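Local coordinates for protein MdcA (Pseudomonas aeruginosa, PDB 5VIT) that probably serves as the transferase subunit of malonate decarboxylase, exchanging acyl groups on the carrier protein MdcC, at residues L96-I101 with G118-D123; A130-T133 with A139-V142; Y249-V254 with L471-S476; T423-D426 with P430-V433; G467-Y472 with A485-I490. All coordinates share one frame; numbering follows the deposited sequence.

Contact 1: residues L96-I101 with G118-D123; sequences LFELGI and GQLLED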
# COMPACT_ATOMS: atom_id res chain seq x y z
N LEU A 96 20.53 -18.55 -40.75
CA LEU A 96 20.06 -18.06 -42.05
C LEU A 96 20.63 -16.70 -42.43
O LEU A 96 20.91 -16.43 -43.60
CB LEU A 96 18.53 -17.98 -42.07
CG LEU A 96 17.72 -19.27 -41.91
CD1 LEU A 96 16.23 -18.97 -41.92
CD2 LEU A 96 18.07 -20.27 -42.98
N PHE A 97 20.83 -15.85 -41.43
CA PHE A 97 21.28 -14.49 -41.67
C PHE A 97 22.79 -14.44 -41.78
O PHE A 97 23.35 -13.75 -42.64
CB PHE A 97 20.77 -13.56 -40.55
CG PHE A 97 19.27 -13.42 -40.53
CD1 PHE A 97 18.47 -14.38 -39.93
CD2 PHE A 97 18.65 -12.33 -41.15
CE1 PHE A 97 17.09 -14.26 -39.94
CE2 PHE A 97 17.27 -12.21 -41.15
CZ PHE A 97 16.49 -13.17 -40.55
N GLU A 98 23.46 -15.19 -40.91
CA GLU A 98 24.91 -15.30 -40.93
C GLU A 98 25.36 -15.93 -42.24
O GLU A 98 26.34 -15.49 -42.84
CB GLU A 98 25.38 -16.12 -39.73
CG GLU A 98 26.71 -15.69 -39.14
CD GLU A 98 26.88 -16.18 -37.72
OE1 GLU A 98 26.33 -15.55 -36.79
OE2 GLU A 98 27.56 -17.21 -37.52
N LEU A 99 24.64 -16.95 -42.69
CA LEU A 99 25.00 -17.66 -43.91
C LEU A 99 24.69 -16.85 -45.16
O LEU A 99 25.09 -17.24 -46.27
CB LEU A 99 24.28 -19.01 -43.97
CG LEU A 99 24.63 -20.09 -42.93
CD1 LEU A 99 23.59 -21.20 -42.96
CD2 LEU A 99 25.99 -20.67 -43.20
N GLY A 100 23.96 -15.75 -45.01
CA GLY A 100 23.56 -14.93 -46.15
C GLY A 100 22.35 -15.44 -46.93
O GLY A 100 22.12 -15.05 -48.07
N ILE A 101 21.58 -16.32 -46.31
CA ILE A 101 20.33 -16.82 -46.90
C ILE A 101 19.18 -15.83 -46.67
O ILE A 101 18.33 -15.63 -47.54
CB ILE A 101 19.97 -18.19 -46.32
CG1 ILE A 101 21.19 -19.13 -46.40
CG2 ILE A 101 18.72 -18.77 -47.02
CD1 ILE A 101 20.96 -20.54 -45.86
N GLY A 118 21.05 -8.72 -31.95
CA GLY A 118 21.78 -7.46 -31.87
C GLY A 118 23.13 -7.54 -32.57
O GLY A 118 23.50 -6.64 -33.32
N GLN A 119 23.84 -8.63 -32.34
CA GLN A 119 25.12 -8.88 -33.00
C GLN A 119 25.02 -8.89 -34.53
O GLN A 119 25.77 -8.20 -35.22
CB GLN A 119 25.72 -10.21 -32.51
CG GLN A 119 27.09 -10.49 -33.08
CD GLN A 119 28.12 -9.45 -32.65
OE1 GLN A 119 28.44 -8.52 -33.39
NE2 GLN A 119 28.63 -9.60 -31.42
N LEU A 120 24.08 -9.68 -35.05
CA LEU A 120 23.87 -9.77 -36.49
C LEU A 120 23.41 -8.44 -37.07
O LEU A 120 23.66 -8.15 -38.24
CB LEU A 120 22.86 -10.87 -36.83
CG LEU A 120 23.33 -12.31 -36.59
CD1 LEU A 120 22.14 -13.26 -36.49
CD2 LEU A 120 24.29 -12.74 -37.70
N LEU A 121 22.73 -7.64 -36.26
CA LEU A 121 22.23 -6.35 -36.72
C LEU A 121 23.38 -5.35 -36.90
O LEU A 121 23.40 -4.63 -37.89
CB LEU A 121 21.17 -5.81 -35.75
CG LEU A 121 20.18 -4.73 -36.22
CD1 LEU A 121 18.95 -4.71 -35.31
CD2 LEU A 121 20.82 -3.35 -36.25
N GLU A 122 24.32 -5.30 -35.95
CA GLU A 122 25.47 -4.39 -36.06
C GLU A 122 26.35 -4.73 -37.25
O GLU A 122 26.85 -3.85 -37.93
CB GLU A 122 26.34 -4.42 -34.80
CG GLU A 122 25.60 -4.51 -33.49
CD GLU A 122 26.46 -5.13 -32.40
OE1 GLU A 122 27.68 -4.82 -32.35
OE2 GLU A 122 25.93 -5.95 -31.61
N ASP A 123 26.55 -6.03 -37.47
CA ASP A 123 27.36 -6.52 -38.59
C ASP A 123 26.65 -6.37 -39.94
O ASP A 123 27.22 -6.69 -40.97
CB ASP A 123 27.74 -7.99 -38.38
CG ASP A 123 28.44 -8.24 -37.05
OD1 ASP A 123 28.97 -7.27 -36.47
OD2 ASP A 123 28.47 -9.40 -36.58
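L120 reaches across the gap between two helix ends and divides its branches between F97 and E98. Its CG stands anti to the carbonyl carbon, beside the backbone N (chi1 -69°), and from there the isobutyl group extends toward the 96-101 segment. The CD2 methyl does most of the touching: it lies 4.1 Å from E98 CB and 4.1 Å from E98 CG, and E98 OE1 comes to 3.6 Å from L120 CD2. The methyl thus touches the aliphatic part of the glutamate as well as its carboxylate, the two side chains crossing at about a right angle. E98 has a chi1 of -146° and an extended chain beyond CG, which carries its carboxylate past the methyl toward the other helix. No hydrogen bond links the segments. OE1 has a weak, long ion pair with R116, while D123 OD2, 6.5 Å from E98 OE1, is a like charge not in contact, whose effect the nearby R116 would probably offset. L120 CD1 meets F97 only at the root of its side chain, F97 CB to L120 CD1 being 4.3 Å. The F97 ring leads away, onto M83, A102 and L105. Behind E98 the helix ends in a Schellman motif: G100 has positive phi, and weak bonds run from I101 N to L96 O (2.8 Å) and from G100 N to F97 O (3.2 Å). Helices 91-98 and 114-122 connect successive parallel strands, 81-85, 102-107 and 127-131, so this is the contact of adjacent helices packed on one face in consecutive beta-alpha-beta units of a Rossmann-like sheet.

Contact 2: residues A130-T133 with A139-V142; sequences AIHT and ARLV
The backbones of H132 and R140 stay well apart, 10.1 Å from H132 CA to R140 CA, with H132 extended just past a strand and R140 near the end of a helix, and the side chains bridge the distance. R140 NH1 donates to H132 NE2 at 2.8 Å, but the N-H...N angle of 127° makes this a weak, bent bond. NH1 approaches at the edge of the imidazole, near its plane, and sits almost evenly between the flanking carbons, 3.7 Å from H132 CE1 and 3.9 Å from H132 CD2. The meeting is thus edge to edge, with the ring and guanidinium planes 32° apart, and involves no stacking. The arginine gets there by bending at chi2 and chi3, which also brings R140 CD within 4.0 Å of H132 NE2. The other ring nitrogen, H132 ND1, makes weak bonds to A130 O (2.9 Å) and F107 O. Donation from ND1 is consistent with an NE2 that accepts the arginine N-H. The other arm of R140 is held by a salt bridge from NH2 to D144, a stronger tie than the bond to the histidine. D106 also packs against H132, from the adjacent strand 102-107. The arrangement belongs to a strand-to-helix connection of a parallel alpha/beta fold: strand 127-131, outermost in its sheet within this chain, passes through H132 and the N-cap residue T133 into helix 134-140.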
# COMPACT_ATOMS: atom_id res chain seq x y z
N ALA A 130 10.20 -4.72 -37.90
CA ALA A 130 9.78 -4.28 -36.57
C ALA A 130 9.64 -5.45 -35.58
O ALA A 130 9.46 -6.60 -35.98
CB ALA A 130 8.45 -3.52 -36.67
N ILE A 131 9.74 -5.12 -34.30
CA ILE A 131 9.34 -6.04 -33.24
C ILE A 131 7.81 -5.91 -33.04
O ILE A 131 7.31 -4.81 -32.82
CB ILE A 131 10.10 -5.74 -31.92
CG1 ILE A 131 11.61 -5.70 -32.17
CG2 ILE A 131 9.74 -6.76 -30.85
CD1 ILE A 131 12.44 -5.42 -30.90
N HIS A 132 7.09 -7.03 -33.13
CA HIS A 132 5.63 -7.03 -33.06
C HIS A 132 5.13 -7.76 -31.82
O HIS A 132 5.91 -8.40 -31.11
CB HIS A 132 4.99 -7.73 -34.28
CG HIS A 132 5.37 -7.15 -35.60
ND1 HIS A 132 6.66 -7.21 -36.10
CD2 HIS A 132 4.63 -6.56 -36.57
CE1 HIS A 132 6.69 -6.65 -37.30
NE2 HIS A 132 5.47 -6.25 -37.61
N THR A 133 3.82 -7.69 -31.59
CA THR A 133 3.15 -8.68 -30.75
C THR A 133 2.49 -9.68 -31.71
O THR A 133 2.14 -9.32 -32.84
CB THR A 133 2.13 -8.03 -29.76
OG1 THR A 133 1.59 -9.05 -28.91
CG2 THR A 133 0.99 -7.32 -30.46
N ALA A 139 -1.90 -10.18 -38.30
CA ALA A 139 -2.67 -9.16 -39.00
C ALA A 139 -1.99 -8.66 -40.30
O ALA A 139 -2.65 -8.58 -41.33
CB ALA A 139 -2.95 -7.98 -38.06
N ARG A 140 -0.68 -8.36 -40.25
CA ARG A 140 0.04 -7.84 -41.43
C ARG A 140 0.01 -8.82 -42.60
O ARG A 140 0.13 -8.42 -43.77
CB ARG A 140 1.52 -7.53 -41.14
CG ARG A 140 1.93 -6.89 -39.83
CD ARG A 140 2.24 -5.41 -39.89
NE ARG A 140 3.04 -4.90 -41.00
CZ ARG A 140 4.30 -4.45 -40.93
NH1 ARG A 140 5.00 -4.51 -39.81
NH2 ARG A 140 4.87 -3.94 -42.01
N LEU A 141 -0.13 -10.10 -42.29
CA LEU A 141 -0.03 -11.14 -43.31
C LEU A 141 -1.13 -11.07 -44.38
O LEU A 141 -1.01 -11.75 -45.40
CB LEU A 141 -0.05 -12.52 -42.68
CG LEU A 141 1.07 -12.86 -41.70
CD1 LEU A 141 0.84 -14.24 -41.10
CD2 LEU A 141 2.42 -12.78 -42.39
N VAL A 142 -2.19 -10.28 -44.16
CA VAL A 142 -3.21 -10.13 -45.20
C VAL A 142 -3.31 -8.68 -45.67
O VAL A 142 -4.23 -8.31 -46.41
CB VAL A 142 -4.60 -10.60 -44.73
CG1 VAL A 142 -4.52 -12.04 -44.29
CG2 VAL A 142 -5.13 -9.71 -43.59

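Contact 3: residues Y249-V254 with L471-S476; sequences YQRHNV and LYKARS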
# COMPACT_ATOMS: atom_id res chain seq x y z
N TYR A 249 -6.91 -8.92 -7.44
CA TYR A 249 -7.94 -9.83 -7.92
C TYR A 249 -9.21 -9.66 -7.08
O TYR A 249 -10.30 -9.46 -7.63
CB TYR A 249 -7.48 -11.28 -7.86
CG TYR A 249 -6.36 -11.64 -8.81
CD1 TYR A 249 -5.85 -12.94 -8.86
CD2 TYR A 249 -5.81 -10.68 -9.67
CE1 TYR A 249 -4.82 -13.28 -9.72
CE2 TYR A 249 -4.78 -11.02 -10.55
CZ TYR A 249 -4.29 -12.32 -10.56
OH TYR A 249 -3.27 -12.66 -11.41
N GLN A 250 -9.06 -9.72 -5.75
CA GLN A 250 -10.20 -9.60 -4.86
C GLN A 250 -10.73 -8.19 -4.84
O GLN A 250 -11.94 -7.98 -4.93
CB GLN A 250 -9.85 -10.04 -3.43
CG GLN A 250 -11.04 -9.95 -2.46
CD GLN A 250 -10.68 -10.39 -1.04
OE1 GLN A 250 -9.51 -10.61 -0.71
NE2 GLN A 250 -11.69 -10.53 -0.19
N ARG A 251 -9.82 -7.21 -4.72
CA ARG A 251 -10.21 -5.80 -4.68
C ARG A 251 -11.12 -5.39 -5.82
O ARG A 251 -12.08 -4.66 -5.62
CB ARG A 251 -8.98 -4.88 -4.71
CG ARG A 251 -8.49 -4.45 -3.35
CD ARG A 251 -9.18 -3.18 -2.91
NE ARG A 251 -8.78 -2.06 -3.76
CZ ARG A 251 -9.00 -0.78 -3.47
NH1 ARG A 251 -9.61 -0.45 -2.33
NH2 ARG A 251 -8.59 0.17 -4.32
N HIS A 252 -10.80 -5.85 -7.03
CA HIS A 252 -11.53 -5.41 -8.20
C HIS A 252 -12.46 -6.50 -8.72
O HIS A 252 -13.04 -6.36 -9.78
CB HIS A 252 -10.54 -4.96 -9.30
CG HIS A 252 -9.64 -3.84 -8.88
ND1 HIS A 252 -10.12 -2.63 -8.44
CD2 HIS A 252 -8.29 -3.75 -8.82
CE1 HIS A 252 -9.11 -1.84 -8.13
NE2 HIS A 252 -7.98 -2.50 -8.35
N ASN A 253 -12.59 -7.58 -7.96
CA ASN A 253 -13.49 -8.68 -8.32
C ASN A 253 -13.18 -9.22 -9.72
O ASN A 253 -14.04 -9.22 -10.61
CB ASN A 253 -14.96 -8.23 -8.22
CG ASN A 253 -15.94 -9.40 -8.30
OD1 ASN A 253 -15.63 -10.51 -7.87
ND2 ASN A 253 -17.12 -9.15 -8.85
N VAL A 254 -11.95 -9.68 -9.89
CA VAL A 254 -11.49 -10.13 -11.19
C VAL A 254 -11.98 -11.55 -11.51
O VAL A 254 -11.66 -12.49 -10.79
CB VAL A 254 -9.96 -10.10 -11.25
CG1 VAL A 254 -9.44 -10.79 -12.52
CG2 VAL A 254 -9.45 -8.66 -11.14
N LEU A 471 -2.11 3.01 -10.10
CA LEU A 471 -1.89 4.06 -11.09
C LEU A 471 -3.17 4.52 -11.77
O LEU A 471 -3.25 5.66 -12.23
CB LEU A 471 -0.89 3.57 -12.16
CG LEU A 471 0.51 3.11 -11.71
CD1 LEU A 471 1.50 3.00 -12.89
CD2 LEU A 471 1.07 4.01 -10.65
N TYR A 472 -4.17 3.66 -11.85
CA TYR A 472 -5.38 4.05 -12.56
C TYR A 472 -6.06 5.22 -11.88
O TYR A 472 -6.88 5.90 -12.49
CB TYR A 472 -6.34 2.88 -12.68
CG TYR A 472 -7.10 2.51 -11.42
CD1 TYR A 472 -6.56 1.62 -10.51
CD2 TYR A 472 -8.37 3.03 -11.18
CE1 TYR A 472 -7.26 1.27 -9.37
CE2 TYR A 472 -9.07 2.68 -10.04
CZ TYR A 472 -8.51 1.80 -9.14
OH TYR A 472 -9.19 1.43 -8.00
N LYS A 473 -5.70 5.46 -10.62
CA LYS A 473 -6.25 6.58 -9.86
C LYS A 473 -5.50 7.89 -10.10
O LYS A 473 -5.99 8.96 -9.76
CB LYS A 473 -6.22 6.24 -8.36
CG LYS A 473 -7.12 5.06 -7.95
CD LYS A 473 -6.88 4.73 -6.48
CE LYS A 473 -7.98 3.88 -5.86
NZ LYS A 473 -7.54 3.32 -4.52
N ALA A 474 -4.31 7.81 -10.69
CA ALA A 474 -3.51 9.02 -10.95
C ALA A 474 -4.23 10.01 -11.87
O ALA A 474 -4.70 9.66 -12.95
CB ALA A 474 -2.15 8.63 -11.56
N ARG A 475 -4.27 11.27 -11.45
CA ARG A 475 -4.98 12.31 -12.21
C ARG A 475 -4.02 13.20 -13.02
O ARG A 475 -4.47 14.08 -13.75
CB ARG A 475 -5.84 13.14 -11.27
CG ARG A 475 -6.27 12.40 -9.98
CD ARG A 475 -6.83 13.37 -8.93
NE ARG A 475 -5.78 14.26 -8.44
CZ ARG A 475 -5.05 14.05 -7.35
NH1 ARG A 475 -5.26 12.98 -6.59
NH2 ARG A 475 -4.11 14.93 -7.01
N SER A 476 -2.72 12.97 -12.88
CA SER A 476 -1.72 13.63 -13.72
C SER A 476 -0.48 12.76 -13.82
O SER A 476 -0.33 11.82 -13.03
CB SER A 476 -1.34 14.99 -13.13
OG SER A 476 -0.65 14.80 -11.91
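Y472 places its CG between its backbone N and carbonyl carbon (chi1 75°), while H252 sets CG anti to its carbonyl carbon (chi1 -59°), and these rotations send the two rings toward each other from opposite directions. The phenol oxygen arrives at the edge of the imidazole, near its plane, with Y472 OH 3.3 Å from H252 CE1. It is a close carbon contact and not a hydrogen bond. The ring pair is oblique, its centroids 5.5 Å apart and its planes at 79°. Each ring carries the residue beside it in sequence: R251 CB lies 4.3 Å above the H252 ring plane, over its centre, and K473 CG lies 3.7 Å above the Y472 ring plane, offset toward the rim. R251, bent at chi2 and chi3, and the extended K473 come from opposite directions, and NZ lies at the guanidinium edge, near its plane, with R251 NH2 3.3 Å from K473 NZ. Both are donors, and the closeness should be unfavourable unless offset. Compensation is available from G509 O, which accepts a hydrogen bond from NZ, and from Y470, which makes cation-pi contacts with both charges. The nitrogens of H252 are used too, ND1 by D401 and NE2 by H461. Helix 235-250 closes here in a Schellman motif at N253 before the chain enters strand 256-259, and it faces the 3-10 segment 471-473, part of the connection from strand 467-469 to helix 477-486.

Contact 4: residues T423-D426 with P430-V433; sequences TFQD and PTFV
T431 OG1 is gripped by two groups: Q425 NE2 donates to it at 2.7 Å and E422 O is hydrogen-bonded to it as well. The amide bond is nearly straight (N-H...O 169°), and the hydroxyl lies close to the plane of the Q425 amide. These bonds pin a chain reversal in the connection from strand 416-420 to strand 432-433, in which F424 and P430 form a single beta bridge, F424 CA to P430 CA being 4.2 Å. The threonine sets OG1 beside its own backbone N (chi1 -61°), so hydroxyl and N-H both serve the 423-426 segment: T431 N donates to T423 O at 2.8 Å, approaching from above the carbonyl plane and not along a lone pair. Q425 reaches its partner by folding at chi2, and NE2 has a further weak bond to T359 O. On the other side of the bridge, P430 CB sits over one face of the F424 ring, 4.1 Å from the F424 ring centroid and 28° off the normal, a CH-pi contact. The proline is pressed close along the same ring, with F424 CD2 only 3.4 Å from P430 CA. I490 of this chain and P82 of the neighbouring MdcC chain also pack on F424, which places this loop at the interface with the carrier protein. T423 OG1 is bonded to E465, while the T423 backbone meets the F432 ring in its plane, at the edge, F432 CE1 lying 4.0 Å from T423 CA.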
# COMPACT_ATOMS: atom_id res chain seq x y z
N THR A 423 11.72 -4.88 -7.09
CA THR A 423 12.36 -3.58 -7.31
C THR A 423 13.74 -3.71 -7.92
O THR A 423 14.24 -2.76 -8.54
CB THR A 423 12.50 -2.78 -6.01
OG1 THR A 423 13.09 -3.60 -5.00
CG2 THR A 423 11.13 -2.31 -5.54
N PHE A 424 14.37 -4.87 -7.72
CA PHE A 424 15.67 -5.18 -8.32
C PHE A 424 15.62 -6.52 -9.03
O PHE A 424 14.88 -7.43 -8.64
CB PHE A 424 16.78 -5.22 -7.26
CG PHE A 424 17.23 -3.86 -6.80
CD1 PHE A 424 16.45 -3.12 -5.94
CD2 PHE A 424 18.45 -3.35 -7.21
CE1 PHE A 424 16.88 -1.87 -5.50
CE2 PHE A 424 18.88 -2.10 -6.79
CZ PHE A 424 18.09 -1.37 -5.93
N GLN A 425 16.44 -6.61 -10.07
CA GLN A 425 16.60 -7.81 -10.85
C GLN A 425 17.70 -8.66 -10.22
O GLN A 425 18.64 -8.13 -9.63
CB GLN A 425 16.96 -7.45 -12.29
CG GLN A 425 15.92 -6.55 -12.95
CD GLN A 425 14.67 -7.33 -13.38
OE1 GLN A 425 14.79 -8.35 -14.07
NE2 GLN A 425 13.49 -6.87 -12.96
N ASP A 426 17.56 -9.98 -10.36
CA ASP A 426 18.51 -10.96 -9.83
C ASP A 426 20.01 -10.56 -9.89
O ASP A 426 20.73 -10.70 -8.90
CB ASP A 426 18.30 -12.29 -10.56
CG ASP A 426 16.83 -12.69 -10.64
OD1 ASP A 426 16.08 -12.40 -9.66
OD2 ASP A 426 16.42 -13.25 -11.68
N PRO A 430 18.97 -2.40 -10.70
CA PRO A 430 17.61 -2.04 -10.26
C PRO A 430 16.60 -2.27 -11.39
O PRO A 430 16.98 -2.18 -12.55
CB PRO A 430 17.74 -0.55 -9.92
CG PRO A 430 18.88 -0.08 -10.85
CD PRO A 430 19.83 -1.23 -10.90
N THR A 431 15.35 -2.57 -11.05
CA THR A 431 14.29 -2.67 -12.07
C THR A 431 13.81 -1.28 -12.49
O THR A 431 13.56 -1.02 -13.67
CB THR A 431 13.11 -3.48 -11.56
OG1 THR A 431 13.56 -4.81 -11.26
CG2 THR A 431 11.98 -3.53 -12.61
N PHE A 432 13.73 -0.37 -11.53
CA PHE A 432 13.18 0.94 -11.85
C PHE A 432 14.30 1.94 -12.08
O PHE A 432 15.06 2.27 -11.17
CB PHE A 432 12.25 1.41 -10.73
CG PHE A 432 11.03 0.54 -10.55
CD1 PHE A 432 11.10 -0.65 -9.83
CD2 PHE A 432 9.79 0.94 -11.05
CE1 PHE A 432 9.96 -1.44 -9.64
CE2 PHE A 432 8.65 0.16 -10.86
CZ PHE A 432 8.74 -1.04 -10.16
N VAL A 433 14.40 2.39 -13.33
CA VAL A 433 15.53 3.21 -13.77
C VAL A 433 15.08 4.59 -14.24
O VAL A 433 13.91 4.78 -14.60
CB VAL A 433 16.29 2.52 -14.92
CG1 VAL A 433 16.88 1.19 -14.47
CG2 VAL A 433 15.35 2.29 -16.10

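Contact 5: residues G467-Y472 with A485-I490; sequences GIAYLY and AAVAGI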
# COMPACT_ATOMS: atom_id res chain seq x y z
N GLY A 467 4.85 -3.05 -2.37
CA GLY A 467 3.44 -2.74 -2.36
C GLY A 467 2.85 -2.52 -3.74
O GLY A 467 3.49 -2.77 -4.76
N ILE A 468 1.61 -2.06 -3.75
CA ILE A 468 0.89 -1.82 -4.98
C ILE A 468 0.73 -0.32 -5.17
O ILE A 468 0.29 0.37 -4.27
CB ILE A 468 -0.50 -2.49 -4.98
CG1 ILE A 468 -0.36 -4.00 -4.78
CG2 ILE A 468 -1.25 -2.17 -6.29
CD1 ILE A 468 -1.70 -4.77 -4.50
N ALA A 469 1.09 0.19 -6.34
CA ALA A 469 0.71 1.54 -6.73
C ALA A 469 -0.50 1.44 -7.64
O ALA A 469 -0.42 0.80 -8.69
CB ALA A 469 1.86 2.26 -7.43
N TYR A 470 -1.61 2.06 -7.24
CA TYR A 470 -2.86 2.03 -8.02
C TYR A 470 -2.91 3.16 -9.05
O TYR A 470 -3.65 4.13 -8.89
CB TYR A 470 -4.08 2.12 -7.09
CG TYR A 470 -4.28 0.91 -6.20
CD1 TYR A 470 -3.77 0.89 -4.91
CD2 TYR A 470 -4.97 -0.21 -6.66
CE1 TYR A 470 -3.95 -0.22 -4.09
CE2 TYR A 470 -5.14 -1.33 -5.84
CZ TYR A 470 -4.64 -1.32 -4.56
OH TYR A 470 -4.81 -2.42 -3.73
N LEU A 471 -2.11 3.01 -10.10
CA LEU A 471 -1.89 4.06 -11.09
C LEU A 471 -3.17 4.52 -11.77
O LEU A 471 -3.25 5.66 -12.23
CB LEU A 471 -0.89 3.57 -12.16
CG LEU A 471 0.51 3.11 -11.71
CD1 LEU A 471 1.50 3.00 -12.89
CD2 LEU A 471 1.07 4.01 -10.65
N TYR A 472 -4.17 3.66 -11.85
CA TYR A 472 -5.38 4.05 -12.56
C TYR A 472 -6.06 5.22 -11.88
O TYR A 472 -6.88 5.90 -12.49
CB TYR A 472 -6.34 2.88 -12.68
CG TYR A 472 -7.10 2.51 -11.42
CD1 TYR A 472 -6.56 1.62 -10.51
CD2 TYR A 472 -8.37 3.03 -11.18
CE1 TYR A 472 -7.26 1.27 -9.37
CE2 TYR A 472 -9.07 2.68 -10.04
CZ TYR A 472 -8.51 1.80 -9.14
OH TYR A 472 -9.19 1.43 -8.00
N ALA A 485 7.27 5.87 -7.63
CA ALA A 485 8.41 6.05 -6.74
C ALA A 485 8.12 5.49 -5.33
O ALA A 485 9.01 4.91 -4.70
CB ALA A 485 8.80 7.55 -6.66
N ALA A 486 6.88 5.65 -4.84
CA ALA A 486 6.51 5.10 -3.52
C ALA A 486 6.64 3.58 -3.40
O ALA A 486 6.75 3.06 -2.30
CB ALA A 486 5.09 5.51 -3.17
N VAL A 487 6.62 2.85 -4.51
CA VAL A 487 6.76 1.40 -4.38
C VAL A 487 8.01 0.89 -5.08
O VAL A 487 8.17 -0.30 -5.24
CB VAL A 487 5.53 0.63 -4.94
CG1 VAL A 487 4.27 1.12 -4.25
CG2 VAL A 487 5.43 0.79 -6.44
N ALA A 488 8.91 1.79 -5.45
CA ALA A 488 10.08 1.41 -6.23
C ALA A 488 11.29 1.07 -5.36
O ALA A 488 12.38 0.79 -5.89
CB ALA A 488 10.43 2.53 -7.22
N GLY A 489 11.10 1.07 -4.05
CA GLY A 489 12.15 0.71 -3.11
C GLY A 489 13.35 1.65 -3.09
O GLY A 489 13.21 2.87 -3.08
N ILE A 490 14.55 1.07 -3.07
CA ILE A 490 15.77 1.86 -3.03
C ILE A 490 16.47 1.87 -4.39
O ILE A 490 17.68 2.08 -4.49
CB ILE A 490 16.73 1.35 -1.94
CG1 ILE A 490 17.15 -0.09 -2.25
CG2 ILE A 490 16.05 1.44 -0.55
CD1 ILE A 490 18.08 -0.67 -1.21
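The peptide group joining I468 to A469 offers one flat face to V487, whose CG1 methyl stands almost straight above it, 3.9 Å from I468 C and 3.9 Å from A469 N. The same methyl reaches back along the strand, V487 CG1 to G467 C being 3.9 Å. The second methyl meets a side chain instead, with V487 CG2 4.0 Å from A469 CB. V487 manages both by holding CG1 anti to its carbonyl carbon (chi1 -56°), which turns the pair of branches onto the strand. Nothing polar crosses the contact; V487 CB passes 4.0 Å from G467 O without a bond. G467, whose CA is 5.7 Å from V487 CA, adopts backbone angles at which a CB would be jammed against the preceding carbonyl O. I468 points away and lays CG2 3.8 Å above the plane of the Y470 ring, over its centre. The backbone then turns at Y470, the centre of an inverse gamma turn. In the fold, strand 467-469 lies antiparallel between strands 461-464 and 511-512. V487 comes directly after helix 477-486 and also packs on V462 of strand 461-464, while M483 touches A469, so the end of that helix is set on one face of the hairpin.

Overall arrangement
Contacts 1 and 2 close in turn along the N-terminal parallel sheet: contact 1 spans strand 102-107 between two helices, and contact 2 closes a short loop that holds most of helix 134-140, after strand 127-131. The remaining three lie in the later, mixed-sheet part of the chain. Contact 3 closes the longest loop, from the end of helix 235-250 to the segment before helix 477-486, and the small loop of contact 4 falls wholly within it. Contact 5 opens before contact 3 ends, shares L471 and Y472 with it, and closes beyond it, so the two overlap. It also touches contact 4, T423 meeting V487 to G489 and F424 meeting I490. Contacts 1 and 3, centres about 44 Å apart, lie on opposite sides of the chain's centre.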